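Local coordinates for protein STM4351 (Salmonella enterica, PDB 2Y7I) that binds arginine with high specificity in the periplasm, as a solute-binding protein of family 3, probably to hand it to a membrane transporter, at residues Leu8-Ser13 with Cys47-Gln52; Pro59-Lys64 with Gly192-Lys197; Ser53-Ile58 with Leu117-Thr122. One frame throughout, in Å; residues are numbered along the deposited sequence. Where two conformers were deposited one is given.

How the contacts relate
From the N terminus, contact 1 closes first: strand 7-12 runs out to the ligand cleft, and the chain returns through helix 31-42 to lay strand 46-51 beside it. Residues 53-58 and 59-64 follow directly, leading into and forming helix 57-62, and each opens a longer loop. Contact 3 closes at 117-122, joining the lobe that holds strand 7-12 to the one built on strand 114-118, across the bound arginine. Contact 2 closes last, at 192-197, where the chain has come back to the first lobe. The loops of contacts 2 and 3 therefore cross, while contact 1 precedes both. Gln52 NE2 to Ser60 OG links contacts 1 and 2.

Contact 1: residues Leu8-Ser13 with Cys47-Gln52; sequences LHFGTS and CSFTNQ. With ZN (zinc ion), chain E; ARG (arginine), chain C.
Phe10 and Phe49 lie side by side on one face of a parallel strand pair, their ring planes inclined at 32° and their centroids 5.6 Å apart, an oblique pairing. Each ring swings back beside its own backbone N (chi1 -80° for Phe10, -66° for Phe49), and this brings Phe49 CD1 to 3.5 Å from Phe10 CB. Cys47 SG, turned away from its backbone N, meets the same Phe10 ring obliquely at CD1, 3.5 Å away. Cys40 and Ile33 of helix 31-42 pack against this face.

On the face of His9 and Ser48, His9 CD2 rests against Ser48 CB (3.7 Å), while ND1 binds a zinc ion at 2.1 Å, together with Asp67 and a water. Between the two faces, five backbone bonds join the strands; Phe10 N to Ser48 O is short, at 2.6 Å. A second water donates to Phe10 O and bonds Thr50 OG1. Past the strand end, Ser13 O accepts from the ligand arginine's NH2 (2.9 Å). The strand pair thus divides its chemistry: aromatic and sulfur packing toward the helix, metal ligation on the other face, with a main-chain carbonyl just past the end of strand 7-12 for the ligand's guanidinium.

Contact 2: residues Pro59-Lys64 with Gly192-Lys197; sequences PSLRFK and GIAVRK
The last turn of helix 57-62, ending in a Schellman motif in which Lys64 takes positive phi, sits beside the short strand 194-195 and its exit, with Arg62 and Arg196 nearest at 5.8 Å between CA atoms.

Leu61 and Arg196 carry most of the contact. Leu61 CG points away from its backbone N (chi1 180°), which sends the isobutyl group off the helix toward the strand, where CD2 reaches Ala194 CB at 3.8 Å and lies equally close to Val195 C. The other methyl, CD1, faces the guanidinium end of Arg196, 3.9 Å from NH1. Val83 and Val69 continue the apolar surroundings of Leu61, and Val195 turns its own side chain to helix 200-214.

Arg196 crosses Leu61 at a slant and bends at chi3 (-55°), a kink that folds its guanidinium back under the helix end. There NH1 donates to Leu61 O at 3.1 Å, with the oxygen close to the guanidinium plane and the N-H...O angle at 157°. NH1 is held more strongly by Phe66 O, just past 59-64, so two carbonyls fix this end of the guanidinium. Lys64 passes almost at right angles over the guanidinium, its CG about 3.4 Å above the plane and displaced toward the rim. The contact is made by the methylene part of the lysine; its NZ stays 4.3 Å from Arg196 NE.

Leu61 O also accepts the Schellman bond from Lys64 N, so one carbonyl takes two donors. Helix-end carbonyls tend to gather negative potential, and a guanidinium placed here probably gains from it, which may help offset the like charge of Lys64. The contact therefore combines apolar packing of Leu61 on Ala194 and the backbone at Val195 with a cationic side chain bonded to the C-terminal end of the helix.

Contact 3: residues Ser53-Ile58 with Leu117-Thr122; sequences SFDSLI and LENGTT. With ZN (zinc ion), chain D; ARG (arginine), chain C.
Phe54 meets the turn at 118-121 with the rim of its ring: CE2 lies 3.5 Å from Gly120 O, near the ring plane. Thr121 CG2 comes obliquely to CD2, at 3.8 Å. One face of the ring carries the ligand arginine, whose CD sits 3.6 Å above the plane, toward the rim. With CG set opposite its backbone N (chi1 180°), Phe54 extends straight into the cleft. Glu118 crosses it at about a right angle, its carboxylate plane only 4° from that of the ring, and OE1 accepts from the ligand's NH1 at 2.8 Å. Thr122 N, in turn, donates to the ligand's carboxylate O.

In the next shell, water bridges Asp55 N and Asn119 O, while Asp55 OD2 binds a zinc ion at 2.1 Å that is shared with Asp140. Asp55 OD1 takes a bond from Ser53 OG, which helps fix the carboxylate's rotation. In one of its two conformers, Asn119 lies alongside Asp55 and ND2 bonds Asp140. Glu118 OE2 is held by Thr15. The turn itself is type II, with Gly120 at positive phi (85°), and Thr121 OG1 both reaches back to Glu118 O (2.8 Å) and caps helix 122-130 through Gln124 N.

An aromatic ring against the ligand's side chain, with a helix N terminus meeting its carboxylate, is typical of the amino-acid cleft between the two lobes of periplasmic binding proteins of this family.

Contact 1: residues Leu8-Ser13 with Cys47-Gln52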
# COMPACT_ATOMS: atom_id res chain seq x y z
N LEU A 8 -22.40 -2.05 -1.90
CA LEU A 8 -21.82 -2.64 -0.71
C LEU A 8 -22.11 -1.73 0.48
O LEU A 8 -21.72 -0.55 0.50
CB LEU A 8 -20.32 -2.82 -0.93
CG LEU A 8 -19.49 -3.77 -0.07
CD1 LEU A 8 -20.10 -5.18 -0.08
CD2 LEU A 8 -18.06 -3.81 -0.60
N HIS A 9 -22.81 -2.29 1.48
CA HIS A 9 -23.24 -1.52 2.65
C HIS A 9 -22.23 -1.68 3.78
O HIS A 9 -22.04 -2.79 4.29
CB HIS A 9 -24.65 -1.96 3.09
CG HIS A 9 -25.68 -1.86 2.01
ND1 HIS A 9 -26.02 -2.91 1.19
CD2 HIS A 9 -26.46 -0.82 1.62
CE1 HIS A 9 -26.96 -2.52 0.34
NE2 HIS A 9 -27.24 -1.26 0.58
N PHE A 10 -21.56 -0.59 4.14
CA PHE A 10 -20.58 -0.56 5.21
C PHE A 10 -21.18 0.05 6.46
O PHE A 10 -21.92 1.02 6.38
CB PHE A 10 -19.38 0.30 4.84
CG PHE A 10 -18.39 -0.38 3.93
CD1 PHE A 10 -18.56 -0.35 2.55
CD2 PHE A 10 -17.26 -1.01 4.46
CE1 PHE A 10 -17.62 -0.96 1.70
CE2 PHE A 10 -16.32 -1.63 3.62
CZ PHE A 10 -16.50 -1.60 2.24
N GLY A 11 -20.85 -0.53 7.61
CA GLY A 11 -21.15 0.08 8.90
C GLY A 11 -19.86 0.68 9.42
O GLY A 11 -18.78 0.11 9.24
N THR A 12 -19.98 1.85 10.05
CA THR A 12 -18.85 2.53 10.68
C THR A 12 -19.33 3.38 11.86
O THR A 12 -20.54 3.53 12.10
CB THR A 12 -18.06 3.42 9.67
OG1 THR A 12 -16.77 3.73 10.21
CG2 THR A 12 -18.80 4.71 9.36
N SER A 13 -18.37 3.92 12.61
CA SER A 13 -18.65 4.85 13.69
C SER A 13 -17.84 6.11 13.45
O SER A 13 -16.63 6.14 13.73
CB SER A 13 -18.27 4.26 15.04
OG SER A 13 -18.67 5.14 16.08
N CYS A 47 -20.91 2.39 -2.93
CA CYS A 47 -20.66 2.29 -1.50
C CYS A 47 -21.75 3.00 -0.69
O CYS A 47 -22.18 4.10 -1.04
CB CYS A 47 -19.30 2.92 -1.17
SG CYS A 47 -18.68 2.42 0.41
N SER A 48 -22.21 2.35 0.37
CA SER A 48 -23.15 2.97 1.29
C SER A 48 -22.65 2.83 2.73
O SER A 48 -22.19 1.76 3.11
CB SER A 48 -24.53 2.35 1.14
OG SER A 48 -25.48 3.10 1.87
N PHE A 49 -22.74 3.91 3.51
CA PHE A 49 -22.29 3.89 4.90
C PHE A 49 -23.42 4.10 5.90
O PHE A 49 -24.31 4.94 5.69
CB PHE A 49 -21.22 4.95 5.15
CG PHE A 49 -19.94 4.68 4.43
CD1 PHE A 49 -19.00 3.81 4.96
CD2 PHE A 49 -19.67 5.30 3.21
CE1 PHE A 49 -17.81 3.55 4.28
CE2 PHE A 49 -18.49 5.05 2.54
CZ PHE A 49 -17.55 4.17 3.07
N THR A 50 -23.38 3.34 6.99
CA THR A 50 -24.28 3.53 8.12
C THR A 50 -23.41 3.87 9.33
O THR A 50 -22.45 3.14 9.62
CB THR A 50 -25.13 2.27 8.39
OG1 THR A 50 -25.87 1.96 7.20
CG2 THR A 50 -26.11 2.48 9.55
N ASN A 51 -23.73 4.97 9.99
CA ASN A 51 -22.98 5.49 11.13
C ASN A 51 -23.72 5.17 12.44
O ASN A 51 -24.85 5.60 12.65
CB ASN A 51 -22.79 7.00 10.94
CG ASN A 51 -22.18 7.70 12.15
OD1 ASN A 51 -22.46 8.87 12.40
ND2 ASN A 51 -21.35 7.00 12.90
N GLN A 52 -23.08 4.38 13.30
CA GLN A 52 -23.67 3.96 14.58
C GLN A 52 -22.54 3.71 15.58
O GLN A 52 -21.36 3.76 15.20
CB GLN A 52 -24.57 2.73 14.41
CG GLN A 52 -23.86 1.47 13.93
CD GLN A 52 -24.82 0.31 13.65
OE1 GLN A 52 -25.68 0.40 12.76
NE2 GLN A 52 -24.67 -0.78 14.39
ZN ZN E . -25.71 -4.95 1.32
N ARG C . -8.46 1.08 17.09
CA ARG C . -9.32 0.93 18.30
C ARG C . -9.97 -0.45 18.30
O ARG C . -10.75 -0.77 19.20
CB ARG C . -10.41 2.03 18.36
CG ARG C . -11.27 2.12 17.09
CD ARG C . -12.42 3.11 17.23
NE ARG C . -13.00 3.41 15.92
CZ ARG C . -14.04 4.21 15.70
NH1 ARG C . -14.66 4.83 16.71
NH2 ARG C . -14.46 4.40 14.47
OXT ARG C . -9.75 -1.27 17.38
O HOH W 1 -24.56 0.98 4.99
O HOH W 2 -26.59 -5.16 3.28

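Contact 2: residues Pro59-Lys64 with Gly192-Lys197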
# COMPACT_ATOMS: atom_id res chain seq x y z
N PRO A 59 -21.90 -6.76 16.34
CA PRO A 59 -23.24 -7.35 16.48
C PRO A 59 -24.18 -7.11 15.30
O PRO A 59 -24.87 -8.04 14.87
CB PRO A 59 -23.78 -6.69 17.75
CG PRO A 59 -22.58 -6.39 18.55
CD PRO A 59 -21.48 -6.07 17.58
N SER A 60 -24.21 -5.89 14.78
CA SER A 60 -25.05 -5.56 13.62
C SER A 60 -24.58 -6.29 12.36
O SER A 60 -25.40 -6.72 11.56
CB SER A 60 -25.09 -4.05 13.38
OG SER A 60 -25.77 -3.39 14.43
N LEU A 61 -23.26 -6.39 12.18
CA LEU A 61 -22.69 -7.16 11.07
C LEU A 61 -23.16 -8.61 11.12
O LEU A 61 -23.61 -9.17 10.10
CB LEU A 61 -21.15 -7.10 11.13
CG LEU A 61 -20.33 -7.84 10.05
CD1 LEU A 61 -20.71 -7.42 8.62
CD2 LEU A 61 -18.85 -7.63 10.30
N ARG A 62 -23.08 -9.22 12.30
CA ARG A 62 -23.53 -10.60 12.50
C ARG A 62 -25.03 -10.75 12.26
O ARG A 62 -25.48 -11.77 11.75
CB ARG A 62 -23.14 -11.10 13.90
CG ARG A 62 -21.63 -11.28 14.10
CD ARG A 62 -21.25 -11.53 15.56
NE ARG A 62 -21.82 -12.77 16.10
CZ ARG A 62 -21.30 -13.99 15.94
NH1 ARG A 62 -20.19 -14.17 15.24
NH2 ARG A 62 -21.90 -15.04 16.48
N PHE A 63 -25.79 -9.71 12.60
CA PHE A 63 -27.23 -9.66 12.38
C PHE A 63 -27.60 -9.29 10.92
O PHE A 63 -28.77 -9.12 10.60
CB PHE A 63 -27.86 -8.67 13.39
CG PHE A 63 -29.35 -8.75 13.49
CD1 PHE A 63 -29.98 -9.90 13.99
CD2 PHE A 63 -30.15 -7.66 13.11
CE1 PHE A 63 -31.38 -9.98 14.08
CE2 PHE A 63 -31.55 -7.72 13.21
CZ PHE A 63 -32.17 -8.88 13.70
N LYS A 64 -26.59 -9.18 10.06
CA LYS A 64 -26.78 -8.91 8.61
C LYS A 64 -27.30 -7.52 8.26
O LYS A 64 -27.86 -7.32 7.18
CB LYS A 64 -27.67 -9.97 7.95
CG LYS A 64 -27.07 -11.34 7.89
CD LYS A 64 -27.77 -12.22 6.88
CE LYS A 64 -27.18 -13.61 6.89
NZ LYS A 64 -27.20 -14.19 8.26
N GLY A 192 -8.43 -3.88 9.82
CA GLY A 192 -9.04 -4.80 8.86
C GLY A 192 -10.45 -4.38 8.50
O GLY A 192 -11.09 -3.61 9.24
N ILE A 193 -10.92 -4.85 7.36
CA ILE A 193 -12.33 -4.74 6.99
C ILE A 193 -13.00 -6.03 7.43
O ILE A 193 -12.53 -7.11 7.09
CB ILE A 193 -12.50 -4.52 5.47
CG1 ILE A 193 -11.98 -3.13 5.08
CG2 ILE A 193 -13.98 -4.65 5.08
CD1 ILE A 193 -11.99 -2.84 3.57
N ALA A 194 -14.09 -5.93 8.19
CA ALA A 194 -14.77 -7.11 8.73
C ALA A 194 -15.99 -7.49 7.92
O ALA A 194 -16.74 -6.63 7.45
CB ALA A 194 -15.14 -6.89 10.19
N VAL A 195 -16.16 -8.79 7.72
CA VAL A 195 -17.38 -9.34 7.13
C VAL A 195 -17.83 -10.50 8.02
O VAL A 195 -17.06 -10.95 8.87
CB VAL A 195 -17.16 -9.79 5.65
CG1 VAL A 195 -16.35 -8.73 4.88
CG2 VAL A 195 -16.46 -11.14 5.55
N ARG A 196 -19.06 -10.96 7.83
CA ARG A 196 -19.57 -12.13 8.55
C ARG A 196 -18.75 -13.38 8.26
O ARG A 196 -18.20 -13.54 7.17
CB ARG A 196 -21.02 -12.40 8.17
CG ARG A 196 -22.02 -11.62 8.96
CD ARG A 196 -23.45 -12.01 8.60
NE ARG A 196 -23.74 -11.89 7.16
CZ ARG A 196 -23.79 -10.75 6.47
NH1 ARG A 196 -23.54 -9.57 7.05
NH2 ARG A 196 -24.08 -10.79 5.17
N LYS A 197 -18.71 -14.28 9.23
CA LYS A 197 -17.93 -15.52 9.13
C LYS A 197 -18.15 -16.40 7.90
O LYS A 197 -17.20 -16.98 7.38
CB LYS A 197 -18.12 -16.36 10.39
CG LYS A 197 -17.28 -15.91 11.56
CD LYS A 197 -15.82 -16.18 11.29
CE LYS A 197 -15.05 -16.35 12.59
NZ LYS A 197 -13.60 -16.42 12.27

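Contact 3: residues Ser53-Ile58 with Leu117-Thr122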
# COMPACT_ATOMS: atom_id res chain seq x y z
N SER A 53 -22.86 3.47 16.85
CA SER A 53 -21.83 3.34 17.88
C SER A 53 -20.83 2.21 17.56
O SER A 53 -21.22 1.17 17.01
CB SER A 53 -22.46 3.15 19.27
OG SER A 53 -23.25 1.97 19.35
N PHE A 54 -19.56 2.43 17.89
CA PHE A 54 -18.50 1.46 17.55
C PHE A 54 -18.79 0.07 18.10
O PHE A 54 -18.58 -0.94 17.41
CB PHE A 54 -17.13 1.94 18.07
CG PHE A 54 -16.00 0.98 17.75
CD1 PHE A 54 -15.37 1.01 16.50
CD2 PHE A 54 -15.56 0.04 18.69
CE1 PHE A 54 -14.32 0.13 16.20
CE2 PHE A 54 -14.51 -0.84 18.40
CZ PHE A 54 -13.91 -0.80 17.15
N ASP A 55 -19.27 0.02 19.34
CA ASP A 55 -19.54 -1.26 20.03
C ASP A 55 -20.71 -2.04 19.45
O ASP A 55 -20.90 -3.22 19.80
CB ASP A 55 -19.75 -1.03 21.53
CG ASP A 55 -20.98 -0.19 21.84
OD1 ASP A 55 -21.58 0.41 20.92
OD2 ASP A 55 -21.36 -0.13 23.03
N SER A 56 -21.50 -1.40 18.58
CA SER A 56 -22.66 -2.06 17.97
C SER A 56 -22.36 -2.62 16.58
O SER A 56 -23.22 -3.26 15.97
CB SER A 56 -23.85 -1.10 17.88
OG SER A 56 -23.65 -0.16 16.83
N LEU A 57 -21.15 -2.39 16.09
CA LEU A 57 -20.82 -2.69 14.69
C LEU A 57 -20.70 -4.18 14.43
O LEU A 57 -21.29 -4.69 13.47
CB LEU A 57 -19.54 -1.97 14.26
CG LEU A 57 -19.64 -0.45 14.05
CD1 LEU A 57 -18.24 0.11 13.83
CD2 LEU A 57 -20.58 -0.09 12.88
N ILE A 58 -19.91 -4.87 15.25
CA ILE A 58 -19.79 -6.32 15.10
C ILE A 58 -21.13 -7.06 15.26
O ILE A 58 -21.48 -7.88 14.41
CB ILE A 58 -18.64 -6.91 15.94
CG1 ILE A 58 -17.31 -6.60 15.24
CG2 ILE A 58 -18.79 -8.43 16.13
CD1 ILE A 58 -16.09 -6.77 16.12
N LEU A 117 -12.78 6.61 27.44
CA LEU A 117 -12.44 5.77 26.29
C LEU A 117 -13.73 5.24 25.69
O LEU A 117 -14.81 5.42 26.26
CB LEU A 117 -11.50 4.62 26.69
CG LEU A 117 -11.79 3.93 28.04
CD1 LEU A 117 -12.95 2.95 27.95
CD2 LEU A 117 -10.56 3.23 28.57
N GLU A 118 -13.64 4.59 24.53
CA GLU A 118 -14.84 4.12 23.83
C GLU A 118 -15.16 2.67 24.18
O GLU A 118 -14.26 1.84 24.26
CB GLU A 118 -14.62 4.24 22.33
CG GLU A 118 -15.87 4.44 21.48
CD GLU A 118 -15.50 4.93 20.08
OE1 GLU A 118 -14.58 4.36 19.51
OE2 GLU A 118 -16.10 5.92 19.59
N ASN A 119 -16.45 2.38 24.38
CA ASN A 119 -16.94 1.02 24.59
C ASN A 119 -16.55 0.12 23.43
O ASN A 119 -16.62 0.55 22.29
CB ASN A 119 -18.47 1.01 24.70
CG ASN A 119 -18.96 1.29 26.10
OD1 ASN A 119 -18.46 0.71 27.07
ND2 ASN A 119 -19.94 2.18 26.23
N GLY A 120 -16.15 -1.11 23.72
CA GLY A 120 -15.87 -2.11 22.68
C GLY A 120 -14.48 -2.09 22.07
O GLY A 120 -14.16 -2.92 21.20
N THR A 121 -13.64 -1.17 22.54
CA THR A 121 -12.31 -0.95 21.95
C THR A 121 -11.18 -1.74 22.61
O THR A 121 -11.30 -2.22 23.74
CB THR A 121 -11.91 0.56 21.92
OG1 THR A 121 -11.78 1.06 23.26
CG2 THR A 121 -12.95 1.36 21.17
N THR A 122 -10.06 -1.83 21.88
CA THR A 122 -8.79 -2.31 22.43
C THR A 122 -8.41 -1.50 23.66
O THR A 122 -7.92 -2.04 24.65
CB THR A 122 -7.67 -2.12 21.39
OG1 THR A 122 -7.75 -0.79 20.87
CG2 THR A 122 -7.85 -3.10 20.22
ZN ZN D . -22.96 1.16 23.17
N ARG C . -8.46 1.08 17.09
CA ARG C . -9.32 0.93 18.30
C ARG C . -9.97 -0.45 18.30
O ARG C . -10.75 -0.77 19.20
CB ARG C . -10.41 2.03 18.36
CG ARG C . -11.27 2.12 17.09
CD ARG C . -12.42 3.11 17.23
NE ARG C . -13.00 3.41 15.92
CZ ARG C . -14.04 4.21 15.70
NH1 ARG C . -14.66 4.83 16.71
NH2 ARG C . -14.46 4.40 14.47
OXT ARG C . -9.75 -1.27 17.38
O HOH W 3 -18.76 4.79 18.81
O HOH W 4 -18.70 2.10 21.31